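Side-chain contacts in isatin hydrolase (Ralstonia solanacearum, PDB 5NMP), which binds manganese and hydrolyses isatin, opening its five-membered ring to give isatinate: residues A[182-186]-A[187-191]; A[86-89]-A[90-93]; A[7-10]-A[11-14]. One frame throughout, in Å; residues are numbered along the deposited sequence.

Interaction 1 (A[182-186]-A[187-191]); sequences VEWLI and GERNV
Glu-188 and Arg-189, one turn further along the chain, lie over one face of the Trp-184 indole. Glu-188 CB sits over the five-membered ring, 3.9 Å from its centroid, and Arg-189 CG sits over the six-membered ring at the same 3.9 Å, a pair of CH-pi contacts on a shared face. The Arg-189 chain then bends (chi2 -59°), and the CZ2 edge of the benzo ring comes over one face of the guanidinium, offset toward its rim; Trp-184 CZ2 is 3.4 Å from Arg-189 NH2, with the two planes 54° apart. NH1 donates in the guanidinium plane to Glu-188 O at 2.9 Å, and NE forms a salt bridge with Glu-136, which fixes the rotation of the group. Glu-188 N continues the helical i to i+4 pattern to Trp-184 O at 2.8 Å. A Schellman motif follows: Val-191 N bonds Leu-185 O at 3.2 Å, Asn-190 N makes a weak bond to Ile-186 O, also 3.2 Å, and Asn-190 is left-handed. Val-191 CG1 lies 4.1 Å from Leu-185 CD2. Helix 179-187 is flanked by helix 129-139, against Trp-184 and Leu-185, and by helix 214-221, against Ile-186, as the chain passes into strand 193-195.

Interaction 2 (A[86-89]-A[90-93]); sequences HWIT and GRDY
A tight turn beside the manganese site, in the loop between strands 80-82 and 107-114, brings Trp-87 and Gly-90 together. Gly-90 N donates to Trp-87 O at 3.0 Å, closing the turn. Gly-90 also starts the next reversal, a type I beta turn running to Tyr-93, so the chain bends twice in quick succession. Across the first bend Arg-91 folds back over Ile-88: its CG lies 3.3 Å and its CD 3.4 Å from Ile-88 O, beside that backbone oxygen. This follows from chi1 of 67°, which sets CG between the backbone N and the carbonyl carbon. Further out, Arg-91 CD comes alongside Ile-88 CG1 at 4.2 Å, and Tyr-59 of the second subunit packs on both side chains. Tyr-93 turns the edge of its ring to Gly-90, whose CA lies in the ring plane, while its CE1 is 4.1 Å from Thr-89 O. The hydroxyls of Thr-89 and Tyr-93 bond to Thr-217 O and Gly-221 O, pinning both bends to helix 214-221. At the start of the segment the Trp-87 ring meets that of His-216 and comes within about 4 Å of a bound succinate, probably from the crystallisation liquor but consistent with a pocket beside the metal; the manganese ion is about 8 Å away. The His-86 ring meets His-76, a manganese ligand; its ND1 hydrogen-bonds Tyr-67 O of the second subunit and its NE2 makes a weak bond to the succinate, which places the site at the subunit interface. His-86 is the last residue of the HxGTHxDxPxH metal-binding signature of the cyclase (kynurenine formamidase-like) family, which begins at His-76, and the two turns follow directly after it.

Interaction 3 (A[7-10]-A[11-14]); sequences TPTI and LPAL
Ile-10 O is the polar atom around which the first turn of helix 11-20 gathers. Leu-14 N donates to it at 2.8 Å in an i to i+4 bond with an N-H...O angle of 149°. Ala-13 N lies 3.0 Å from the same oxygen. Carbon atoms lie beside it as well, with Ala-13 CB at 3.4 Å and Leu-14 CB at 3.5 Å from Ile-10 O. Pro-12 fits into this turn because the first-turn N-H positions of a helix have no i-4 helical carbonyl to bond, so a proline, which lacks an N-H, costs none there. Its CD lies 3.6 Å from Ile-10 C. Thr-9 OG1, turned between its backbone N and carbonyl carbon (chi1 48°), lies 3.8 Å from both CD and CG of Pro-12, the two side chains crossing at about a right angle. The N-H groups of Ile-10 and Leu-11 are taken by the two carboxylate oxygens of Glu-265 of the second subunit, a negative charge that the positive end of the helix dipole would be expected to favour. Ile-10 packs on Ile-23 and Leu-11 on Leu-263, both of that subunit. Proline in the first turn, together with an acidic side chain at the opening N-H groups, is typical of a helix N terminus; in this protein the acid comes from the partner chain, making the helix start part of the dimer interface.

In the fold
From the N terminus the contacts follow one another in series; none nests in or crosses another. Interaction 3 turns the N-terminal segment into helix 11-20 and lies against the second subunit, about 28 Å from interaction 2 at the nearest atoms. Interaction 2 bends the loop between strands 80-82 and 107-114 of the mixed sheet, and it too touches the second subunit. Interaction 1 caps the C-terminal end region of helix 179-187 and leads the chain to strand 193-195 of the same sheet. Interactions 1 and 2 do not touch, their nearest atoms being about 9 Å apart, yet helix 214-221 packs against both and ties the loop near the metal to helix 179-187.

Interaction 1 (A[182-186]-A[187-191])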
loop_
_atom_site.group_PDB
_atom_site.type_symbol
_atom_site.label_atom_id
_atom_site.label_comp_id
_atom_site.label_asym_id
_atom_site.label_seq_id
_atom_site.Cartn_x
_atom_site.Cartn_y
_atom_site.Cartn_z
ATOM N N VAL A 182 0.685 -2.460 27.652
ATOM C CA VAL A 182 -0.028 -3.138 26.579
ATOM C C VAL A 182 -1.450 -3.483 27.023
ATOM O O VAL A 182 -2.408 -3.262 26.281
ATOM C CB VAL A 182 0.710 -4.417 26.131
ATOM C CG1 VAL A 182 -0.101 -5.170 25.086
ATOM C CG2 VAL A 182 2.087 -4.067 25.582
ATOM N N GLU A 183 -1.583 -4.008 28.238
ATOM C CA GLU A 183 -2.894 -4.335 28.797
ATOM C C GLU A 183 -3.781 -3.096 28.931
ATOM O O GLU A 183 -4.977 -3.146 28.646
ATOM C CB GLU A 183 -2.742 -5.019 30.158
ATOM C CG GLU A 183 -2.194 -6.434 30.084
ATOM C CD GLU A 183 -1.892 -7.027 31.451
ATOM O OE1 GLU A 183 -1.847 -6.267 32.444
ATOM O OE2 GLU A 183 -1.695 -8.259 31.528
ATOM N N TRP A 184 -3.187 -1.986 29.359
ATOM C CA TRP A 184 -3.915 -0.732 29.537
ATOM C C TRP A 184 -4.398 -0.170 28.201
ATOM O O TRP A 184 -5.553 0.238 28.073
ATOM C CB TRP A 184 -3.029 0.290 30.257
ATOM C CG TRP A 184 -3.719 1.569 30.623
ATOM C CD1 TRP A 184 -4.533 1.780 31.695
ATOM C CD2 TRP A 184 -3.633 2.820 29.931
ATOM N NE1 TRP A 184 -4.970 3.083 31.710
ATOM C CE2 TRP A 184 -4.432 3.743 30.638
ATOM C CE3 TRP A 184 -2.965 3.249 28.780
ATOM C CZ2 TRP A 184 -4.581 5.067 30.231
ATOM C CZ3 TRP A 184 -3.112 4.565 28.379
ATOM C CH2 TRP A 184 -3.916 5.459 29.103
ATOM N N LEU A 185 -3.512 -0.156 27.210
ATOM C CA LEU A 185 -3.853 0.335 25.878
ATOM C C LEU A 185 -5.006 -0.447 25.252
ATOM O O LEU A 185 -5.875 0.130 24.598
ATOM C CB LEU A 185 -2.631 0.279 24.956
ATOM C CG LEU A 185 -1.569 1.355 25.176
ATOM C CD1 LEU A 185 -0.442 1.203 24.171
ATOM C CD2 LEU A 185 -2.187 2.742 25.083
ATOM N N ILE A 186 -5.011 -1.759 25.453
ATOM C CA ILE A 186 -6.056 -2.601 24.889
ATOM C C ILE A 186 -7.348 -2.511 25.696
ATOM O O ILE A 186 -8.414 -2.235 25.147
ATOM C CB ILE A 186 -5.612 -4.071 24.812
ATOM C CG1 ILE A 186 -4.426 -4.216 23.861
ATOM C CG2 ILE A 186 -6.762 -4.953 24.356
ATOM C CD1 ILE A 186 -3.826 -5.610 23.838
ATOM N N GLY A 187 -7.241 -2.733 27.002
ATOM C CA GLY A 187 -8.403 -2.837 27.868
ATOM C C GLY A 187 -9.051 -1.537 28.305
ATOM O O GLY A 187 -10.270 -1.472 28.460
ATOM N N GLU A 188 -8.251 -0.497 28.511
ATOM C CA GLU A 188 -8.783 0.766 29.015
ATOM C C GLU A 188 -8.939 1.833 27.931
ATOM O O GLU A 188 -9.616 2.838 28.144
ATOM C CB GLU A 188 -7.893 1.299 30.140
ATOM C CG GLU A 188 -7.953 0.477 31.414
ATOM C CD GLU A 188 -9.334 0.480 32.043
ATOM O OE1 GLU A 188 -9.888 1.580 32.260
ATOM O OE2 GLU A 188 -9.869 -0.616 32.316
ATOM N N ARG A 189 -8.324 1.617 26.770
ATOM C CA ARG A 189 -8.345 2.629 25.717
ATOM C C ARG A 189 -8.797 2.094 24.360
ATOM O O ARG A 189 -9.115 2.878 23.461
ATOM C CB ARG A 189 -6.965 3.272 25.586
ATOM C CG ARG A 189 -6.597 4.163 26.760
ATOM C CD ARG A 189 -7.603 5.288 26.918
ATOM N NE ARG A 189 -7.254 6.196 28.006
ATOM C CZ ARG A 189 -7.755 6.121 29.235
ATOM N NH1 ARG A 189 -8.634 5.176 29.539
ATOM N NH2 ARG A 189 -7.380 6.992 30.159
ATOM N N ASN A 190 -8.821 0.770 24.221
ATOM C CA ASN A 190 -9.359 0.117 23.028
ATOM C C ASN A 190 -8.688 0.612 21.746
ATOM O O ASN A 190 -9.355 0.975 20.775
ATOM C CB ASN A 190 -10.876 0.330 22.956
ATOM C CG ASN A 190 -11.564 -0.635 22.012
ATOM O OD1 ASN A 190 -10.988 -1.639 21.596
ATOM N ND2 ASN A 190 -12.810 -0.336 21.674
ATOM N N VAL A 191 -7.360 0.630 21.758
ATOM C CA VAL A 191 -6.594 1.145 20.633
ATOM C C VAL A 191 -6.679 0.219 19.421
ATOM O O VAL A 191 -7.029 -0.957 19.538
ATOM C CB VAL A 191 -5.116 1.351 21.011
ATOM C CG1 VAL A 191 -5.006 2.296 22.195
ATOM C CG2 VAL A 191 -4.457 0.020 21.325
#

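Interaction 2 (A[86-89]-A[90-93])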
loop_
_atom_site.group_PDB
_atom_site.type_symbol
_atom_site.label_atom_id
_atom_site.label_comp_id
_atom_site.label_asym_id
_atom_site.label_seq_id
_atom_site.Cartn_x
_atom_site.Cartn_y
_atom_site.Cartn_z
ATOM N N HIS A 86 -0.198 -13.603 12.535
ATOM C CA HIS A 86 1.249 -13.693 12.698
ATOM C C HIS A 86 1.629 -14.375 14.010
ATOM O O HIS A 86 2.680 -15.008 14.105
ATOM C CB HIS A 86 1.867 -12.295 12.625
ATOM C CG HIS A 86 3.343 -12.262 12.873
ATOM N ND1 HIS A 86 4.219 -13.144 12.276
ATOM C CD2 HIS A 86 4.099 -11.442 13.640
ATOM C CE1 HIS A 86 5.450 -12.872 12.673
ATOM N NE2 HIS A 86 5.405 -11.844 13.501
ATOM N N TRP A 87 0.764 -14.252 15.014
ATOM C CA TRP A 87 1.039 -14.829 16.326
ATOM C C TRP A 87 0.038 -15.920 16.690
ATOM O O TRP A 87 -1.115 -15.890 16.259
ATOM C CB TRP A 87 1.036 -13.742 17.399
ATOM C CG TRP A 87 1.972 -14.038 18.526
ATOM C CD1 TRP A 87 1.649 -14.544 19.750
ATOM C CD2 TRP A 87 3.391 -13.861 18.524
ATOM N NE1 TRP A 87 2.780 -14.684 20.515
ATOM C CE2 TRP A 87 3.864 -14.273 19.785
ATOM C CE3 TRP A 87 4.309 -13.390 17.581
ATOM C CZ2 TRP A 87 5.214 -14.228 20.127
ATOM C CZ3 TRP A 87 5.648 -13.347 17.921
ATOM C CH2 TRP A 87 6.088 -13.763 19.183
ATOM N N ILE A 88 0.486 -16.870 17.506
ATOM C CA ILE A 88 -0.299 -18.058 17.830
ATOM C C ILE A 88 -1.606 -17.735 18.564
ATOM O O ILE A 88 -2.563 -18.507 18.507
ATOM C CB ILE A 88 0.543 -19.055 18.675
ATOM C CG1 ILE A 88 -0.075 -20.454 18.650
ATOM C CG2 ILE A 88 0.735 -18.548 20.097
ATOM C CD1 ILE A 88 0.812 -21.513 19.255
ATOM N N THR A 89 -1.659 -16.586 19.232
ATOM C CA THR A 89 -2.852 -16.208 19.981
ATOM C C THR A 89 -3.912 -15.554 19.086
ATOM O O THR A 89 -5.046 -15.333 19.512
ATOM C CB THR A 89 -2.509 -15.251 21.142
ATOM O OG1 THR A 89 -1.836 -14.094 20.633
ATOM C CG2 THR A 89 -1.611 -15.938 22.150
ATOM N N GLY A 90 -3.544 -15.252 17.847
ATOM C CA GLY A 90 -4.473 -14.640 16.915
ATOM C C GLY A 90 -4.776 -15.528 15.722
ATOM O O GLY A 90 -5.342 -15.071 14.731
ATOM N N ARG A 91 -4.417 -16.804 15.829
ATOM C CA ARG A 91 -4.503 -17.730 14.704
ATOM C C ARG A 91 -5.933 -18.040 14.241
ATOM O O ARG A 91 -6.146 -18.380 13.076
ATOM C CB ARG A 91 -3.790 -19.039 15.058
ATOM C CG ARG A 91 -4.466 -19.833 16.164
ATOM C CD ARG A 91 -3.679 -21.083 16.521
ATOM N NE ARG A 91 -3.453 -21.934 15.357
ATOM C CZ ARG A 91 -2.785 -23.082 15.389
ATOM N NH1 ARG A 91 -2.278 -23.520 16.533
ATOM N NH2 ARG A 91 -2.626 -23.790 14.279
ATOM N N ASP A 92 -6.908 -17.919 15.136
ATOM C CA ASP A 92 -8.249 -18.420 14.839
ATOM C C ASP A 92 -9.303 -17.344 14.586
ATOM O O ASP A 92 -10.473 -17.667 14.386
ATOM C CB ASP A 92 -8.719 -19.337 15.969
ATOM C CG ASP A 92 -7.974 -20.658 15.986
ATOM O OD1 ASP A 92 -7.703 -21.194 14.889
ATOM O OD2 ASP A 92 -7.651 -21.155 17.088
ATOM N N TYR A 93 -8.904 -16.077 14.587
ATOM C CA TYR A 93 -9.826 -15.003 14.224
ATOM C C TYR A 93 -10.171 -15.086 12.735
ATOM O O TYR A 93 -9.315 -15.430 11.921
ATOM C CB TYR A 93 -9.231 -13.634 14.552
ATOM C CG TYR A 93 -9.242 -13.270 16.021
ATOM C CD1 TYR A 93 -8.090 -13.370 16.792
ATOM C CD2 TYR A 93 -10.402 -12.807 16.631
ATOM C CE1 TYR A 93 -8.092 -13.027 18.137
ATOM C CE2 TYR A 93 -10.414 -12.461 17.973
ATOM C CZ TYR A 93 -9.257 -12.574 18.722
ATOM O OH TYR A 93 -9.268 -12.231 20.058
#

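Interaction 3 (A[7-10]-A[11-14])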
loop_
_atom_site.group_PDB
_atom_site.type_symbol
_atom_site.label_atom_id
_atom_site.label_comp_id
_atom_site.label_asym_id
_atom_site.label_seq_id
_atom_site.Cartn_x
_atom_site.Cartn_y
_atom_site.Cartn_z
ATOM N N THR A 7 -25.450 18.008 7.090
ATOM C CA THR A 7 -24.598 16.821 7.032
ATOM C C THR A 7 -24.180 16.501 5.597
ATOM O O THR A 7 -24.748 15.611 4.964
ATOM C CB THR A 7 -25.299 15.587 7.641
ATOM O OG1 THR A 7 -26.568 15.390 7.006
ATOM C CG2 THR A 7 -25.509 15.769 9.140
ATOM N N PRO A 8 -23.168 17.224 5.084
ATOM C CA PRO A 8 -22.722 17.109 3.691
ATOM C C PRO A 8 -21.861 15.879 3.422
ATOM O O PRO A 8 -21.686 15.029 4.295
ATOM C CB PRO A 8 -21.901 18.383 3.488
ATOM C CG PRO A 8 -21.329 18.660 4.837
ATOM C CD PRO A 8 -22.380 18.221 5.832
ATOM N N THR A 9 -21.335 15.795 2.206
ATOM C CA THR A 9 -20.388 14.750 1.845
ATOM C C THR A 9 -18.968 15.264 2.074
ATOM O O THR A 9 -18.698 16.455 1.917
ATOM C CB THR A 9 -20.566 14.297 0.378
ATOM O OG1 THR A 9 -20.636 15.443 -0.478
ATOM C CG2 THR A 9 -21.840 13.485 0.223
ATOM N N ILE A 10 -18.065 14.363 2.443
ATOM C CA ILE A 10 -16.741 14.755 2.913
ATOM C C ILE A 10 -15.649 14.605 1.854
ATOM O O ILE A 10 -14.716 15.409 1.796
ATOM C CB ILE A 10 -16.357 13.936 4.154
ATOM C CG1 ILE A 10 -17.486 14.008 5.183
ATOM C CG2 ILE A 10 -15.051 14.436 4.753
ATOM C CD1 ILE A 10 -17.412 12.947 6.244
ATOM N N LEU A 11 -15.773 13.583 1.014
ATOM C CA LEU A 11 -14.751 13.275 0.014
ATOM C C LEU A 11 -14.483 14.393 -1.007
ATOM O O LEU A 11 -13.336 14.585 -1.410
ATOM C CB LEU A 11 -15.115 11.984 -0.719
ATOM C CG LEU A 11 -15.181 10.743 0.173
ATOM C CD1 LEU A 11 -15.474 9.503 -0.651
ATOM C CD2 LEU A 11 -13.888 10.576 0.955
ATOM N N PRO A 12 -15.526 15.124 -1.448
ATOM C CA PRO A 12 -15.180 16.286 -2.277
ATOM C C PRO A 12 -14.348 17.326 -1.520
ATOM O O PRO A 12 -13.414 17.894 -2.086
ATOM C CB PRO A 12 -16.546 16.859 -2.665
ATOM C CG PRO A 12 -17.455 15.693 -2.631
ATOM C CD PRO A 12 -16.973 14.847 -1.485
ATOM N N ALA A 13 -14.685 17.562 -0.256
ATOM C CA ALA A 13 -13.948 18.516 0.563
ATOM C C ALA A 13 -12.528 18.023 0.824
ATOM O O ALA A 13 -11.582 18.812 0.864
ATOM C CB ALA A 13 -14.675 18.764 1.874
ATOM N N LEU A 14 -12.392 16.710 0.997
ATOM C CA LEU A 14 -11.097 16.085 1.246
ATOM C C LEU A 14 -10.156 16.251 0.059
ATOM O O LEU A 14 -8.999 16.641 0.222
ATOM C CB LEU A 14 -11.279 14.598 1.560
ATOM C CG LEU A 14 -10.014 13.739 1.626
ATOM C CD1 LEU A 14 -9.116 14.175 2.771
ATOM C CD2 LEU A 14 -10.377 12.267 1.755
#